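PDB 1EDG: endoglucanase A from Clostridium cellulolyticum, which catalyses the endo-hydrolysis of beta-1,4-glucosidic bonds in cellulose, through a catalytic domain of glycoside hydrolase family 5. Local coordinates for residues Phe156-Asp160 with Lys213-Arg217; Val204-Arg208 with Pro239-Asn245. All blocks are in the same frame, centred on the assembly; numbering follows the deposited sequence.

Contact 1 of 2, residues Phe156-Asp160 with Lys213-Arg217; sequences FANYD and KNASR
Arg217 reaches across to the turn Phe156-Tyr159 and closes its guanidinium end-on upon a single backbone oxygen, Tyr159 O. Arg217 NH2 lies 3.0 Å from Tyr159 O and is tilted only modestly from the carbonyl plane, whereas Arg217 NH1, at 3.2 Å from Tyr159 O, sits well above that plane; both come from the same face of the peptide. A weak bond from NH1 to Asp160 O adds a second carbonyl. Along the adjoining edge, side-on, NE and NH2 both donate to Asn214 OD1 of its own segment, with Arg217 NH2 2.8 Å from Asn214 OD1. Acceptors along two edges thus fix the rotation of the guanidinium, and arginine suits the place because its planar array of N-H groups can serve several oxygens at once. A bend at chi3 (72°) turns the head of the chain toward them.

Lys213 works differently. Its hydrocarbon part lies alongside the turn, Lys213 CD resting 3.4 Å from both Asn158 O and Tyr159 O, before a bend at chi4 (-53°) turns NZ aside. A long, flexible aliphatic chain can cover these carbonyls; Lys213 is an exposed residue, and its charged end probably reaches solvent. At the second position of this type I turn, the small Ala157 lets Asn214 come close: Asn214 ND2 is 3.7 Å from Ala157 CA, and it donates to Ala153 O at the end of helix 138-155.

The turn leads from that helix into strand 163-166 of the TIM barrel, with Phe156 and Tyr159 packed against helix 97-111, where Tyr159 OH bonds to Asn108. Arg217, just ahead of strand 219-222, also donates to Leu163 O and makes a cation-pi contact with Phe165, both on the adjacent barrel strand 163-166.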
ATOM      1  N   PHE A 156      -7.320  18.158   4.115  1.00 12.71           N
ATOM      2  CA  PHE A 156      -8.393  17.227   3.777  1.00 13.98           C
ATOM      3  C   PHE A 156      -9.435  17.019   4.871  1.00 14.08           C
ATOM      4  O   PHE A 156     -10.161  16.022   4.856  1.00 14.42           O
ATOM      5  CB  PHE A 156      -7.792  15.886   3.362  1.00 13.49           C
ATOM      6  CG  PHE A 156      -6.940  15.962   2.127  1.00 13.50           C
ATOM      7  CD1 PHE A 156      -7.508  15.814   0.861  1.00 14.11           C
ATOM      8  CD2 PHE A 156      -5.568  16.186   2.225  1.00 13.21           C
ATOM      9  CE1 PHE A 156      -6.725  15.886  -0.288  1.00 14.90           C
ATOM     10  CE2 PHE A 156      -4.774  16.261   1.084  1.00 14.13           C
ATOM     11  CZ  PHE A 156      -5.352  16.110  -0.177  1.00 14.76           C
ATOM     12  N   ALA A 157      -9.569  18.006   5.751  1.00 13.19           N
ATOM     13  CA  ALA A 157     -10.504  17.953   6.874  1.00 15.35           C
ATOM     14  C   ALA A 157     -11.967  17.658   6.527  1.00 16.98           C
ATOM     15  O   ALA A 157     -12.676  17.028   7.310  1.00 17.39           O
ATOM     16  CB  ALA A 157     -10.417  19.250   7.672  1.00 14.76           C
ATOM     17  N   ASN A 158     -12.413  18.116   5.362  1.00 18.17           N
ATOM     18  CA  ASN A 158     -13.801  17.931   4.942  1.00 18.57           C
ATOM     19  C   ASN A 158     -14.129  16.629   4.216  1.00 19.27           C
ATOM     20  O   ASN A 158     -15.289  16.385   3.889  1.00 21.66           O
ATOM     21  CB  ASN A 158     -14.256  19.119   4.089  1.00 20.57           C
ATOM     22  CG  ASN A 158     -14.235  20.429   4.854  1.00 22.26           C
ATOM     23  OD1 ASN A 158     -14.643  20.494   6.013  1.00 24.00           O
ATOM     24  ND2 ASN A 158     -13.756  21.482   4.208  1.00 24.21           N
ATOM     25  N   TYR A 159     -13.129  15.802   3.941  1.00 16.85           N
ATOM     26  CA  TYR A 159     -13.384  14.544   3.247  1.00 16.23           C
ATOM     27  C   TYR A 159     -13.895  13.505   4.243  1.00 15.60           C
ATOM     28  O   TYR A 159     -13.409  13.436   5.371  1.00 15.58           O
ATOM     29  CB  TYR A 159     -12.121  14.051   2.547  1.00 15.76           C
ATOM     30  CG  TYR A 159     -11.690  14.915   1.375  1.00 16.01           C
ATOM     31  CD1 TYR A 159     -11.247  16.224   1.573  1.00 15.17           C
ATOM     32  CD2 TYR A 159     -11.723  14.422   0.071  1.00 15.49           C
ATOM     33  CE1 TYR A 159     -10.847  17.017   0.506  1.00 15.35           C
ATOM     34  CE2 TYR A 159     -11.323  15.211  -1.011  1.00 16.31           C
ATOM     35  CZ  TYR A 159     -10.886  16.506  -0.782  1.00 15.80           C
ATOM     36  OH  TYR A 159     -10.477  17.291  -1.832  1.00 17.32           O
ATOM     37  N   ASP A 160     -14.897  12.725   3.840  1.00 16.65           N
ATOM     38  CA  ASP A 160     -15.466  11.711   4.726  1.00 15.79           C
ATOM     39  C   ASP A 160     -14.667  10.407   4.742  1.00 16.05           C
ATOM     40  O   ASP A 160     -13.535  10.367   4.246  1.00 15.13           O
ATOM     41  CB  ASP A 160     -16.957  11.470   4.415  1.00 17.41           C
ATOM     42  CG  ASP A 160     -17.205  10.797   3.061  1.00 20.31           C
ATOM     43  OD1 ASP A 160     -16.258  10.438   2.323  1.00 18.94           O
ATOM     44  OD2 ASP A 160     -18.398  10.616   2.737  1.00 24.24           O
ATOM     45  N   LYS A 213     -14.077  15.278  10.870  1.00 18.70           N
ATOM     46  CA  LYS A 213     -14.072  13.994  10.181  1.00 17.82           C
ATOM     47  C   LYS A 213     -12.746  13.265  10.384  1.00 17.41           C
ATOM     48  O   LYS A 213     -12.672  12.039  10.258  1.00 15.79           O
ATOM     49  CB  LYS A 213     -14.371  14.176   8.693  1.00 19.06           C
ATOM     50  CG  LYS A 213     -15.730  14.797   8.431  1.00 22.39           C
ATOM     51  CD  LYS A 213     -15.983  14.974   6.949  1.00 27.00           C
ATOM     52  CE  LYS A 213     -17.285  15.715   6.697  1.00 29.22           C
ATOM     53  NZ  LYS A 213     -18.422  15.065   7.405  1.00 32.62           N
ATOM     54  N   ASN A 214     -11.705  14.020  10.723  1.00 15.16           N
ATOM     55  CA  ASN A 214     -10.393  13.435  10.971  1.00 14.28           C
ATOM     56  C   ASN A 214     -10.424  12.603  12.242  1.00 14.06           C
ATOM     57  O   ASN A 214      -9.656  11.659  12.398  1.00 13.17           O
ATOM     58  CB  ASN A 214      -9.328  14.526  11.095  1.00 13.04           C
ATOM     59  CG  ASN A 214      -8.934  15.102   9.752  1.00 13.26           C
ATOM     60  OD1 ASN A 214      -8.872  14.381   8.758  1.00 15.46           O
ATOM     61  ND2 ASN A 214      -8.664  16.394   9.713  1.00 12.37           N
ATOM     62  N   ALA A 215     -11.334  12.951  13.144  1.00 14.48           N
ATOM     63  CA  ALA A 215     -11.470  12.241  14.405  1.00 15.59           C
ATOM     64  C   ALA A 215     -12.024  10.833  14.234  1.00 16.43           C
ATOM     65  O   ALA A 215     -11.742   9.956  15.047  1.00 18.45           O
ATOM     66  CB  ALA A 215     -12.368  13.028  15.342  1.00 16.25           C
ATOM     67  N   SER A 216     -12.792  10.611  13.174  1.00 15.83           N
ATOM     68  CA  SER A 216     -13.404   9.308  12.965  1.00 17.69           C
ATOM     69  C   SER A 216     -12.976   8.497  11.743  1.00 16.39           C
ATOM     70  O   SER A 216     -13.436   7.373  11.569  1.00 18.48           O
ATOM     71  CB  SER A 216     -14.929   9.463  12.967  1.00 18.71           C
ATOM     72  OG  SER A 216     -15.353  10.375  11.963  1.00 23.27           O
ATOM     73  N   ARG A 217     -12.103   9.036  10.902  1.00 15.62           N
ATOM     74  CA  ARG A 217     -11.692   8.297   9.708  1.00 14.06           C
ATOM     75  C   ARG A 217     -10.772   7.117  10.028  1.00 13.06           C
ATOM     76  O   ARG A 217     -10.196   7.043  11.110  1.00 12.67           O
ATOM     77  CB  ARG A 217     -11.053   9.235   8.663  1.00 14.97           C
ATOM     78  CG  ARG A 217      -9.578   9.540   8.850  1.00 14.56           C
ATOM     79  CD  ARG A 217      -9.004  10.326   7.655  1.00 14.13           C
ATOM     80  NE  ARG A 217      -9.476  11.712   7.628  1.00 12.86           N
ATOM     81  CZ  ARG A 217     -10.478  12.159   6.871  1.00 14.11           C
ATOM     82  NH1 ARG A 217     -11.126  11.337   6.048  1.00 14.06           N
ATOM     83  NH2 ARG A 217     -10.873  13.422   6.977  1.00 13.58           N
TER

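Contact 2 of 2, residues Val204-Arg208 with Pro239-Asn245; sequences VNTVR and PNDISGN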
ATOM      1  N   VAL A 204      -1.266   8.988  14.767  1.00  9.59           N
ATOM      2  CA  VAL A 204      -2.661   8.895  15.195  1.00  9.11           C
ATOM      3  C   VAL A 204      -3.074  10.097  16.054  1.00  9.47           C
ATOM      4  O   VAL A 204      -4.089  10.742  15.788  1.00  9.83           O
ATOM      5  CB  VAL A 204      -2.916   7.570  15.974  1.00  9.57           C
ATOM      6  CG1 VAL A 204      -4.343   7.530  16.515  1.00  7.48           C
ATOM      7  CG2 VAL A 204      -2.660   6.373  15.063  1.00  9.51           C
ATOM      8  N   ASN A 205      -2.269  10.419  17.065  1.00 10.56           N
ATOM      9  CA  ASN A 205      -2.567  11.545  17.950  1.00 11.48           C
ATOM     10  C   ASN A 205      -2.720  12.861  17.206  1.00 10.21           C
ATOM     11  O   ASN A 205      -3.659  13.620  17.465  1.00 11.01           O
ATOM     12  CB  ASN A 205      -1.496  11.680  19.034  1.00 12.99           C
ATOM     13  CG  ASN A 205      -1.572  10.569  20.065  1.00 15.85           C
ATOM     14  OD1 ASN A 205      -2.569   9.852  20.138  1.00 17.26           O
ATOM     15  ND2 ASN A 205      -0.522  10.414  20.855  1.00 16.61           N
ATOM     16  N   THR A 206      -1.808  13.120  16.274  1.00 10.51           N
ATOM     17  CA  THR A 206      -1.833  14.352  15.485  1.00 11.30           C
ATOM     18  C   THR A 206      -3.103  14.472  14.639  1.00 10.70           C
ATOM     19  O   THR A 206      -3.764  15.512  14.638  1.00 11.92           O
ATOM     20  CB  THR A 206      -0.587  14.443  14.576  1.00 11.21           C
ATOM     21  OG1 THR A 206       0.589  14.439  15.393  1.00 15.09           O
ATOM     22  CG2 THR A 206      -0.615  15.713  13.731  1.00 10.98           C
ATOM     23  N   VAL A 207      -3.447  13.408  13.919  1.00  9.73           N
ATOM     24  CA  VAL A 207      -4.639  13.421  13.081  1.00 11.49           C
ATOM     25  C   VAL A 207      -5.918  13.589  13.915  1.00 11.56           C
ATOM     26  O   VAL A 207      -6.766  14.432  13.609  1.00 10.50           O
ATOM     27  CB  VAL A 207      -4.720  12.133  12.212  1.00 11.56           C
ATOM     28  CG1 VAL A 207      -6.031  12.087  11.439  1.00 12.93           C
ATOM     29  CG2 VAL A 207      -3.538  12.084  11.246  1.00 11.51           C
ATOM     30  N   ARG A 208      -6.038  12.799  14.979  1.00 12.85           N
ATOM     31  CA  ARG A 208      -7.204  12.846  15.857  1.00 14.37           C
ATOM     32  C   ARG A 208      -7.410  14.219  16.499  1.00 13.58           C
ATOM     33  O   ARG A 208      -8.542  14.669  16.660  1.00 15.69           O
ATOM     34  CB  ARG A 208      -7.070  11.795  16.961  1.00 15.91           C
ATOM     35  CG  ARG A 208      -8.036  10.648  16.873  1.00 22.96           C
ATOM     36  CD  ARG A 208      -7.606   9.589  15.893  1.00 24.20           C
ATOM     37  NE  ARG A 208      -8.439   9.615  14.702  1.00 26.35           N
ATOM     38  CZ  ARG A 208      -8.886   8.543  14.046  1.00 24.44           C
ATOM     39  NH1 ARG A 208      -8.610   7.312  14.448  1.00 25.32           N
ATOM     40  NH2 ARG A 208      -9.569   8.719  12.931  1.00 22.52           N
ATOM     41  N   PRO A 239      -1.602   1.331  17.967  1.00 17.76           N
ATOM     42  CA  PRO A 239      -1.736   2.642  18.613  1.00 17.76           C
ATOM     43  C   PRO A 239      -3.018   2.808  19.432  1.00 17.03           C
ATOM     44  O   PRO A 239      -4.063   2.247  19.095  1.00 16.05           O
ATOM     45  CB  PRO A 239      -1.750   3.614  17.426  1.00 17.76           C
ATOM     46  CG  PRO A 239      -1.063   2.865  16.337  1.00 19.96           C
ATOM     47  CD  PRO A 239      -1.582   1.475  16.501  1.00 18.77           C
ATOM     48  N   ASN A 240      -2.929   3.604  20.494  1.00 15.29           N
ATOM     49  CA  ASN A 240      -4.070   3.908  21.346  1.00 16.17           C
ATOM     50  C   ASN A 240      -4.858   4.993  20.609  1.00 16.42           C
ATOM     51  O   ASN A 240      -4.291   6.015  20.218  1.00 16.01           O
ATOM     52  CB  ASN A 240      -3.585   4.452  22.700  1.00 18.75           C
ATOM     53  CG  ASN A 240      -4.732   4.809  23.631  1.00 21.43           C
ATOM     54  OD1 ASN A 240      -5.066   5.983  23.810  1.00 24.22           O
ATOM     55  ND2 ASN A 240      -5.338   3.794  24.233  1.00 21.77           N
ATOM     56  N   ASP A 241      -6.149   4.766  20.399  1.00 14.10           N
ATOM     57  CA  ASP A 241      -6.991   5.730  19.697  1.00 15.53           C
ATOM     58  C   ASP A 241      -7.829   6.504  20.717  1.00 17.42           C
ATOM     59  O   ASP A 241      -7.933   6.095  21.878  1.00 20.92           O
ATOM     60  CB  ASP A 241      -7.901   4.988  18.702  1.00 14.26           C
ATOM     61  CG  ASP A 241      -8.377   5.866  17.549  1.00 15.77           C
ATOM     62  OD1 ASP A 241      -8.107   7.084  17.543  1.00 13.94           O
ATOM     63  OD2 ASP A 241      -9.038   5.332  16.633  1.00 14.18           O
ATOM     64  N   ILE A 242      -8.402   7.632  20.305  1.00 18.81           N
ATOM     65  CA  ILE A 242      -9.231   8.424  21.209  1.00 22.37           C
ATOM     66  C   ILE A 242     -10.445   7.638  21.677  1.00 25.66           C
ATOM     67  O   ILE A 242     -10.967   6.779  20.957  1.00 24.77           O
ATOM     68  CB  ILE A 242      -9.753   9.727  20.564  1.00 21.84           C
ATOM     69  CG1 ILE A 242     -10.497   9.420  19.262  1.00 20.50           C
ATOM     70  CG2 ILE A 242      -8.620  10.709  20.373  1.00 22.81           C
ATOM     71  CD1 ILE A 242     -11.148  10.623  18.635  1.00 22.56           C
ATOM     72  N   SER A 243     -10.902   7.951  22.882  1.00 29.19           N
ATOM     73  CA  SER A 243     -12.070   7.298  23.457  1.00 32.98           C
ATOM     74  C   SER A 243     -13.254   7.607  22.543  1.00 33.01           C
ATOM     75  O   SER A 243     -13.307   8.674  21.928  1.00 36.06           O
ATOM     76  CB  SER A 243     -12.327   7.857  24.858  1.00 34.88           C
ATOM     77  OG  SER A 243     -11.101   8.038  25.556  1.00 37.64           O
ATOM     78  N   GLY A 244     -14.183   6.672  22.417  1.00 31.69           N
ATOM     79  CA  GLY A 244     -15.324   6.921  21.560  1.00 30.81           C
ATOM     80  C   GLY A 244     -15.141   6.253  20.217  1.00 30.32           C
ATOM     81  O   GLY A 244     -16.119   5.949  19.534  1.00 32.58           O
ATOM     82  N   ASN A 245     -13.888   6.084  19.803  1.00 27.11           N
ATOM     83  CA  ASN A 245     -13.599   5.410  18.544  1.00 23.27           C
ATOM     84  C   ASN A 245     -13.465   3.937  18.874  1.00 20.15           C
ATOM     85  O   ASN A 245     -12.981   3.573  19.951  1.00 16.88           O
ATOM     86  CB  ASN A 245     -12.279   5.899  17.933  1.00 23.23           C
ATOM     87  CG  ASN A 245     -12.472   6.998  16.905  1.00 24.60           C
ATOM     88  OD1 ASN A 245     -13.593   7.445  16.645  1.00 25.49           O
ATOM     89  ND2 ASN A 245     -11.376   7.426  16.300  1.00 22.32           N
TER
HETATM   90  O   HOH W   1      -5.190   8.960  20.061  1.00 49.21           O
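Val204 and Arg208, one helical turn apart and joined by the bond from Arg208 N to Val204 O, face a loop segment that ends in a type II turn, Ile242-Asn245, and whose nearest CA atoms are those of Asp241 and Ile242, at 7.0 Å from Val204 CA and 7.2 Å from Arg208 CA respectively. Arg208 and Asp241 form a salt bridge in which one nitrogen faces both carboxylate oxygens nearly equally: Arg208 NH1 is 3.0 Å from Asp241 OD2, and its bond to OD1 is weak. The two flat groups are turned only 11° apart. Bends at chi2 (81°) and chi3 (-108°) fold the arginine chain back so that it crosses the aspartate at about a right angle.

The carboxylate is positioned by its own segment. Ile242 N donates to Asp241 OD1 over 2.8 Å, and Asn245 ND2 donates to Asp241 OD2; both approach from outside the carboxylate plane. That amide nitrogen also lies over one face of the Arg208 guanidinium, the two planes steeply inclined, and gives a further bond to Ala215 O. Aspartate fits here as an acceptor for backbone, amide and arginine together.

Apolar contacts flank the charges. Ile242 covers the aliphatic stem of Arg208, its CG2 3.5 Å from Arg208 CG. The branch of Val204 lets CG2 meet the Pro239 ring, 3.7 Å from Pro239 CB, while CG1 lies near Asp241 OD1 and Asn240 O. At the exposed margin a water donates to Asn205 OD1 and to Asn240 O, bridging helix and loop.

On the outside of the barrel, helix 187-209 packs here against the loop that leads into strand 249-254. Val204 and Arg208 touch Leu219, and Pro239 touches Cys221, both on strand 219-222, while Arg208 NH2 binds Arg217 O and Asn214 O just before that strand.

Overall arrangement
From the N terminus, the chain leaves helix 138-155 through 156-160, forms strand 163-166 and reaches helix 187-209, which carries 204-208. It then passes 213-217, where contact 1 closes a loop of 52 intervening residues, on its way into strand 219-222. Beyond helix 228-232 it comes to 239-245, and contact 2 closes a shorter loop, of 30, before strand 249-254. The closures cross, since their segments alternate, and their centres lie about 13 Å apart. Segment 213-217 joins them directly through the polar side chains of Arg208 and Asn245, so the approaches to three successive strands of the barrel are linked.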